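Local coordinates for StAR-related lipid transfer protein 5 (Homo sapiens, PDB 2R55) that probably binds cholesterol or other sterols through its START domain and may carry such lipids within the cell, at residues 142-154 and 169-181. Numbering follows the deposited sequence.
Sequences RYEDGTISSNATH and GFNHPCGCFCEPL
I148 and C178 open an antiparallel strand pairing in the curved sheet of the START fold, where strand 148-154 runs against 174-180 at 176°. Their backbones bond both ways, C178 N reaching I148 O at 2.7 Å; A152 and C174 repeat the exchange. Between them, S150 OG, turned in between its own N and carbonyl carbon (chi1 54°), accepts from C176 N at 2.9 Å, a bent side-chain bond. At the turn Y143-G146, P180 CG lies 3.4 Å from D145 O.

F177 packs on S149 CB, and T147 CG2 meets the edge of its ring at CD2; helix 21-40 touches this side through M35. On the other face I148 and C178 pack against W83 of helix 79-86.

At the far end three rings cluster in two offset edge-to-face pairs: F170 directs its edge at the face of H154, planes at 80°, while H154 turns its own edge to the face of H172. With an alanine at H154, N171 O would probably lose its side-chain donor, and the F170 edge and H172 face their shared partner. N171 O takes two bonds from H154, from opposite faces of its carbonyl plane: backbone N at 2.8 Å and ND1 at 3.2 Å.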
ATOM      1  N   ARG A 142       1.154  -1.536 -15.742  1.00 67.27           N
ATOM      2  CA  ARG A 142       0.450  -2.744 -16.138  1.00 68.11           C
ATOM      3  C   ARG A 142       1.418  -3.710 -16.801  1.00 68.54           C
ATOM      4  O   ARG A 142       2.239  -3.306 -17.627  1.00 68.62           O
ATOM      5  CB  ARG A 142      -0.675  -2.375 -17.105  1.00 68.27           C
ATOM      6  CG  ARG A 142      -1.373  -1.100 -16.674  1.00 68.80           C
ATOM      7  CD  ARG A 142      -2.243  -0.474 -17.722  1.00 69.57           C
ATOM      8  NE  ARG A 142      -3.381   0.130 -17.044  1.00 70.89           N
ATOM      9  CZ  ARG A 142      -4.557  -0.473 -16.890  1.00 71.68           C
ATOM     10  NH1 ARG A 142      -4.761  -1.691 -17.392  1.00 71.54           N
ATOM     11  NH2 ARG A 142      -5.533   0.148 -16.241  1.00 71.92           N
ATOM     12  N   TYR A 143       1.316  -4.987 -16.443  1.00 68.90           N
ATOM     13  CA  TYR A 143       2.258  -5.989 -16.931  1.00 69.33           C
ATOM     14  C   TYR A 143       1.704  -6.865 -18.064  1.00 69.69           C
ATOM     15  O   TYR A 143       0.527  -6.795 -18.427  1.00 69.74           O
ATOM     16  CB  TYR A 143       2.858  -6.799 -15.766  1.00 69.12           C
ATOM     17  CG  TYR A 143       3.775  -5.947 -14.902  1.00 69.06           C
ATOM     18  CD1 TYR A 143       5.143  -5.888 -15.151  1.00 67.85           C
ATOM     19  CD2 TYR A 143       3.256  -5.159 -13.863  1.00 69.16           C
ATOM     20  CE1 TYR A 143       5.980  -5.099 -14.386  1.00 68.34           C
ATOM     21  CE2 TYR A 143       4.080  -4.353 -13.092  1.00 68.80           C
ATOM     22  CZ  TYR A 143       5.444  -4.328 -13.356  1.00 69.25           C
ATOM     23  OH  TYR A 143       6.263  -3.529 -12.594  1.00 69.44           O
ATOM     24  N   GLU A 144       2.574  -7.680 -18.630  1.00 70.39           N
ATOM     25  CA  GLU A 144       2.242  -8.431 -19.831  1.00 71.00           C
ATOM     26  C   GLU A 144       1.282  -9.579 -19.555  1.00 70.88           C
ATOM     27  O   GLU A 144       0.546  -9.994 -20.447  1.00 70.64           O
ATOM     28  CB  GLU A 144       3.518  -8.958 -20.473  1.00 71.24           C
ATOM     29  CG  GLU A 144       4.487  -7.865 -20.912  1.00 72.71           C
ATOM     30  CD  GLU A 144       4.154  -7.320 -22.289  1.00 73.82           C
ATOM     31  OE1 GLU A 144       4.841  -7.711 -23.264  1.00 72.95           O
ATOM     32  OE2 GLU A 144       3.196  -6.517 -22.396  1.00 74.46           O
ATOM     33  N   ASP A 145       1.293 -10.077 -18.316  1.00 70.83           N
ATOM     34  CA  ASP A 145       0.455 -11.209 -17.940  1.00 70.91           C
ATOM     35  C   ASP A 145      -0.978 -10.780 -17.635  1.00 70.55           C
ATOM     36  O   ASP A 145      -1.879 -11.620 -17.553  1.00 70.54           O
ATOM     37  CB  ASP A 145       1.063 -11.968 -16.759  1.00 71.16           C
ATOM     38  CG  ASP A 145       1.096 -11.145 -15.480  1.00 72.87           C
ATOM     39  OD1 ASP A 145       1.985 -10.274 -15.324  1.00 74.78           O
ATOM     40  OD2 ASP A 145       0.240 -11.393 -14.606  1.00 74.49           O
ATOM     41  N   GLY A 146      -1.171  -9.467 -17.483  1.00 70.07           N
ATOM     42  CA  GLY A 146      -2.452  -8.896 -17.102  1.00 69.50           C
ATOM     43  C   GLY A 146      -2.365  -8.190 -15.759  1.00 69.56           C
ATOM     44  O   GLY A 146      -3.190  -7.325 -15.441  1.00 69.23           O
ATOM     45  N   THR A 147      -1.362  -8.572 -14.970  1.00 69.19           N
ATOM     46  CA  THR A 147      -1.103  -7.952 -13.688  1.00 69.08           C
ATOM     47  C   THR A 147      -1.207  -6.436 -13.799  1.00 68.92           C
ATOM     48  O   THR A 147      -0.661  -5.826 -14.724  1.00 68.88           O
ATOM     49  CB  THR A 147       0.282  -8.374 -13.119  1.00 69.24           C
ATOM     50  OG1 THR A 147       0.283  -9.781 -12.861  1.00 69.86           O
ATOM     51  CG2 THR A 147       0.586  -7.666 -11.822  1.00 69.02           C
ATOM     52  N   ILE A 148      -1.960  -5.849 -12.870  1.00 68.60           N
ATOM     53  CA  ILE A 148      -2.028  -4.411 -12.707  1.00 68.13           C
ATOM     54  C   ILE A 148      -1.399  -4.161 -11.338  1.00 68.19           C
ATOM     55  O   ILE A 148      -1.660  -4.904 -10.387  1.00 68.66           O
ATOM     56  CB  ILE A 148      -3.489  -3.892 -12.772  1.00 68.02           C
ATOM     57  CG1 ILE A 148      -4.271  -4.596 -13.891  1.00 68.42           C
ATOM     58  CG2 ILE A 148      -3.516  -2.386 -13.010  1.00 67.80           C
ATOM     59  CD1 ILE A 148      -5.771  -4.344 -13.893  1.00 67.74           C
ATOM     60  N   SER A 149      -0.554  -3.139 -11.233  1.00 67.81           N
ATOM     61  CA  SER A 149       0.124  -2.858  -9.967  1.00 67.16           C
ATOM     62  C   SER A 149       0.065  -1.392  -9.552  1.00 67.28           C
ATOM     63  O   SER A 149      -0.113  -0.497 -10.395  1.00 67.09           O
ATOM     64  CB  SER A 149       1.582  -3.312 -10.019  1.00 66.93           C
ATOM     65  OG  SER A 149       2.413  -2.286 -10.531  1.00 66.36           O
ATOM     66  N   SER A 150       0.221  -1.153  -8.247  1.00 67.04           N
ATOM     67  CA  SER A 150       0.335   0.195  -7.747  1.00 66.83           C
ATOM     68  C   SER A 150       1.661   0.311  -7.049  1.00 67.00           C
ATOM     69  O   SER A 150       2.081  -0.593  -6.316  1.00 67.15           O
ATOM     70  CB  SER A 150      -0.826   0.565  -6.815  1.00 66.92           C
ATOM     71  OG  SER A 150      -0.981  -0.365  -5.757  1.00 66.97           O
ATOM     72  N   ASN A 151       2.317   1.439  -7.277  1.00 66.82           N
ATOM     73  CA  ASN A 151       3.692   1.632  -6.862  1.00 66.08           C
ATOM     74  C   ASN A 151       3.817   3.036  -6.313  1.00 65.85           C
ATOM     75  O   ASN A 151       3.762   4.020  -7.048  1.00 65.84           O
ATOM     76  CB  ASN A 151       4.625   1.433  -8.061  1.00 66.22           C
ATOM     77  CG  ASN A 151       4.426   0.072  -8.757  1.00 66.05           C
ATOM     78  OD1 ASN A 151       5.015  -0.935  -8.367  1.00 66.94           O
ATOM     79  ND2 ASN A 151       3.610   0.055  -9.789  1.00 65.45           N
ATOM     80  N   ALA A 152       3.976   3.124  -5.003  1.00 65.58           N
ATOM     81  CA  ALA A 152       3.868   4.380  -4.323  1.00 65.24           C
ATOM     82  C   ALA A 152       5.133   4.638  -3.517  1.00 65.26           C
ATOM     83  O   ALA A 152       5.658   3.728  -2.891  1.00 65.05           O
ATOM     84  CB  ALA A 152       2.652   4.338  -3.434  1.00 65.47           C
ATOM     85  N   THR A 153       5.640   5.870  -3.569  1.00 65.21           N
ATOM     86  CA  THR A 153       6.728   6.295  -2.682  1.00 65.43           C
ATOM     87  C   THR A 153       6.500   7.729  -2.164  1.00 64.85           C
ATOM     88  O   THR A 153       5.840   8.515  -2.817  1.00 64.82           O
ATOM     89  CB  THR A 153       8.127   6.140  -3.349  1.00 65.51           C
ATOM     90  OG1 THR A 153       9.106   5.798  -2.359  1.00 66.67           O
ATOM     91  CG2 THR A 153       8.571   7.424  -4.044  1.00 66.25           C
ATOM     92  N   HIS A 154       7.053   8.066  -1.001  1.00 64.77           N
ATOM     93  CA  HIS A 154       6.898   9.421  -0.451  1.00 64.57           C
ATOM     94  C   HIS A 154       7.532  10.487  -1.366  1.00 64.91           C
ATOM     95  O   HIS A 154       8.556  10.232  -2.025  1.00 65.13           O
ATOM     96  CB  HIS A 154       7.515   9.512   0.927  1.00 64.11           C
ATOM     97  CG  HIS A 154       9.007   9.609   0.906  1.00 64.16           C
ATOM     98  ND1 HIS A 154       9.825   8.502   0.828  1.00 65.88           N
ATOM     99  CD2 HIS A 154       9.827  10.684   0.924  1.00 64.21           C
ATOM    100  CE1 HIS A 154      11.086   8.893   0.811  1.00 65.91           C
ATOM    101  NE2 HIS A 154      11.112  10.213   0.876  1.00 65.52           N
ATOM    102  N   GLY A 169       4.009  11.023   7.863  1.00 63.77           N
ATOM    103  CA  GLY A 169       4.684   9.759   7.622  1.00 64.34           C
ATOM    104  C   GLY A 169       5.317   9.730   6.249  1.00 64.20           C
ATOM    105  O   GLY A 169       5.034  10.573   5.399  1.00 64.91           O
ATOM    106  N   PHE A 170       6.171   8.749   6.027  1.00 64.07           N
ATOM    107  CA  PHE A 170       6.809   8.574   4.744  1.00 63.75           C
ATOM    108  C   PHE A 170       6.706   7.104   4.379  1.00 63.98           C
ATOM    109  O   PHE A 170       7.214   6.242   5.089  1.00 63.43           O
ATOM    110  CB  PHE A 170       8.269   9.018   4.800  1.00 63.83           C
ATOM    111  CG  PHE A 170       8.458  10.453   5.215  1.00 63.99           C
ATOM    112  CD1 PHE A 170       8.755  10.772   6.534  1.00 64.40           C
ATOM    113  CD2 PHE A 170       8.341  11.488   4.282  1.00 65.03           C
ATOM    114  CE1 PHE A 170       8.925  12.113   6.947  1.00 64.22           C
ATOM    115  CE2 PHE A 170       8.517  12.828   4.664  1.00 65.67           C
ATOM    116  CZ  PHE A 170       8.803  13.141   6.013  1.00 64.74           C
ATOM    117  N   ASN A 171       5.984   6.828   3.299  1.00 64.62           N
ATOM    118  CA  ASN A 171       5.992   5.512   2.681  1.00 65.08           C
ATOM    119  C   ASN A 171       7.230   5.363   1.837  1.00 64.97           C
ATOM    120  O   ASN A 171       7.575   6.266   1.073  1.00 65.16           O
ATOM    121  CB  ASN A 171       4.788   5.351   1.742  1.00 65.59           C
ATOM    122  CG  ASN A 171       3.506   5.087   2.481  1.00 66.18           C
ATOM    123  OD1 ASN A 171       3.461   4.274   3.401  1.00 69.89           O
ATOM    124  ND2 ASN A 171       2.455   5.772   2.088  1.00 67.42           N
ATOM    125  N   HIS A 172       7.893   4.218   1.968  1.00 64.61           N
ATOM    126  CA  HIS A 172       8.912   3.810   1.002  1.00 64.38           C
ATOM    127  C   HIS A 172       8.270   2.849  -0.032  1.00 64.12           C
ATOM    128  O   HIS A 172       7.079   2.501   0.122  1.00 64.42           O
ATOM    129  CB  HIS A 172      10.089   3.224   1.743  1.00 64.40           C
ATOM    130  CG  HIS A 172      10.830   4.230   2.554  1.00 64.66           C
ATOM    131  ND1 HIS A 172      10.633   4.382   3.908  1.00 64.65           N
ATOM    132  CD2 HIS A 172      11.753   5.155   2.199  1.00 64.45           C
ATOM    133  CE1 HIS A 172      11.426   5.340   4.357  1.00 64.91           C
ATOM    134  NE2 HIS A 172      12.115   5.825   3.340  1.00 63.09           N
ATOM    135  N   PRO A 173       9.006   2.468  -1.105  1.00 63.48           N
ATOM    136  CA  PRO A 173       8.314   1.780  -2.219  1.00 63.52           C
ATOM    137  C   PRO A 173       7.354   0.704  -1.733  1.00 63.89           C
ATOM    138  O   PRO A 173       7.754  -0.193  -0.994  1.00 64.15           O
ATOM    139  CB  PRO A 173       9.457   1.178  -3.024  1.00 63.27           C
ATOM    140  CG  PRO A 173      10.598   2.142  -2.796  1.00 62.66           C
ATOM    141  CD  PRO A 173      10.446   2.643  -1.387  1.00 63.42           C
ATOM    142  N   CYS A 174       6.092   0.823  -2.130  1.00 64.20           N
ATOM    143  CA  CYS A 174       5.021  -0.016  -1.605  1.00 65.39           C
ATOM    144  C   CYS A 174       3.861  -0.032  -2.564  1.00 66.23           C
ATOM    145  O   CYS A 174       3.846   0.723  -3.531  1.00 66.11           O
ATOM    146  CB  CYS A 174       4.499   0.517  -0.268  1.00 64.99           C
ATOM    147  SG  CYS A 174       3.794   2.180  -0.286  1.00 64.01           S
ATOM    148  N   GLY A 175       2.879  -0.880  -2.272  1.00 67.16           N
ATOM    149  CA  GLY A 175       1.661  -0.922  -3.060  1.00 68.66           C
ATOM    150  C   GLY A 175       1.148  -2.322  -3.272  1.00 69.61           C
ATOM    151  O   GLY A 175       1.341  -3.206  -2.434  1.00 70.34           O
ATOM    152  N   CYS A 176       0.514  -2.523  -4.415  1.00 70.09           N
ATOM    153  CA  CYS A 176      -0.232  -3.732  -4.703  1.00 70.59           C
ATOM    154  C   CYS A 176       0.065  -4.305  -6.065  1.00 69.46           C
ATOM    155  O   CYS A 176       0.136  -3.565  -7.043  1.00 68.94           O
ATOM    156  CB  CYS A 176      -1.714  -3.419  -4.686  1.00 70.37           C
ATOM    157  SG  CYS A 176      -2.300  -3.362  -3.058  1.00 75.46           S
ATOM    158  N   PHE A 177       0.195  -5.629  -6.109  1.00 68.87           N
ATOM    159  CA  PHE A 177       0.144  -6.391  -7.355  1.00 68.40           C
ATOM    160  C   PHE A 177      -1.205  -7.129  -7.482  1.00 68.14           C
ATOM    161  O   PHE A 177      -1.563  -7.953  -6.626  1.00 68.31           O
ATOM    162  CB  PHE A 177       1.302  -7.389  -7.413  1.00 67.98           C
ATOM    163  CG  PHE A 177       2.646  -6.755  -7.630  1.00 67.65           C
ATOM    164  CD1 PHE A 177       3.417  -6.334  -6.548  1.00 66.87           C
ATOM    165  CD2 PHE A 177       3.157  -6.595  -8.920  1.00 67.42           C
ATOM    166  CE1 PHE A 177       4.692  -5.756  -6.739  1.00 66.87           C
ATOM    167  CE2 PHE A 177       4.415  -6.015  -9.126  1.00 67.53           C
ATOM    168  CZ  PHE A 177       5.190  -5.587  -8.018  1.00 66.81           C
ATOM    169  N   CYS A 178      -1.963  -6.808  -8.524  1.00 67.81           N
ATOM    170  CA  CYS A 178      -3.211  -7.521  -8.827  1.00 67.72           C
ATOM    171  C   CYS A 178      -2.962  -8.474  -9.997  1.00 67.51           C
ATOM    172  O   CYS A 178      -2.808  -8.021 -11.126  1.00 66.85           O
ATOM    173  CB  CYS A 178      -4.316  -6.532  -9.202  1.00 67.62           C
ATOM    174  SG  CYS A 178      -4.802  -5.337  -7.937  1.00 68.43           S
ATOM    175  N   GLU A 179      -2.918  -9.780  -9.720  1.00 67.88           N
ATOM    176  CA  GLU A 179      -2.464 -10.775 -10.717  1.00 68.68           C
ATOM    177  C   GLU A 179      -3.568 -11.757 -11.097  1.00 68.60           C
ATOM    178  O   GLU A 179      -4.072 -12.478 -10.237  1.00 68.52           O
ATOM    179  CB  GLU A 179      -1.226 -11.566 -10.232  1.00 68.54           C
ATOM    180  CG  GLU A 179      -0.182 -10.735  -9.448  1.00 69.67           C
ATOM    181  CD  GLU A 179       0.904 -11.580  -8.758  1.00 69.40           C
ATOM    182  OE1 GLU A 179       0.642 -12.732  -8.341  1.00 70.65           O
ATOM    183  OE2 GLU A 179       2.035 -11.083  -8.623  1.00 69.31           O
ATOM    184  N   PRO A 180      -3.926 -11.805 -12.393  1.00 68.86           N
ATOM    185  CA  PRO A 180      -4.956 -12.734 -12.879  1.00 68.96           C
ATOM    186  C   PRO A 180      -4.475 -14.184 -12.783  1.00 69.02           C
ATOM    187  O   PRO A 180      -3.260 -14.435 -12.823  1.00 68.69           O
ATOM    188  CB  PRO A 180      -5.141 -12.316 -14.339  1.00 68.87           C
ATOM    189  CG  PRO A 180      -3.813 -11.715 -14.720  1.00 68.90           C
ATOM    190  CD  PRO A 180      -3.355 -10.995 -13.486  1.00 68.90           C
ATOM    191  N   LEU A 181      -5.427 -15.112 -12.647  1.00 69.15           N
ATOM    192  CA  LEU A 181      -5.139 -16.519 -12.358  1.00 69.16           C
ATOM    193  C   LEU A 181      -5.772 -17.439 -13.380  1.00 69.57           C
ATOM    194  O   LEU A 181      -6.968 -17.324 -13.639  1.00 70.01           O
ATOM    195  CB  LEU A 181      -5.658 -16.893 -10.967  1.00 69.33           C
ATOM    196  CG  LEU A 181      -4.677 -16.984  -9.797  1.00 69.09           C
ATOM    197  CD1 LEU A 181      -3.616 -15.897  -9.841  1.00 68.70           C
ATOM    198  CD2 LEU A 181      -5.437 -16.957  -8.487  1.00 68.30           C
TER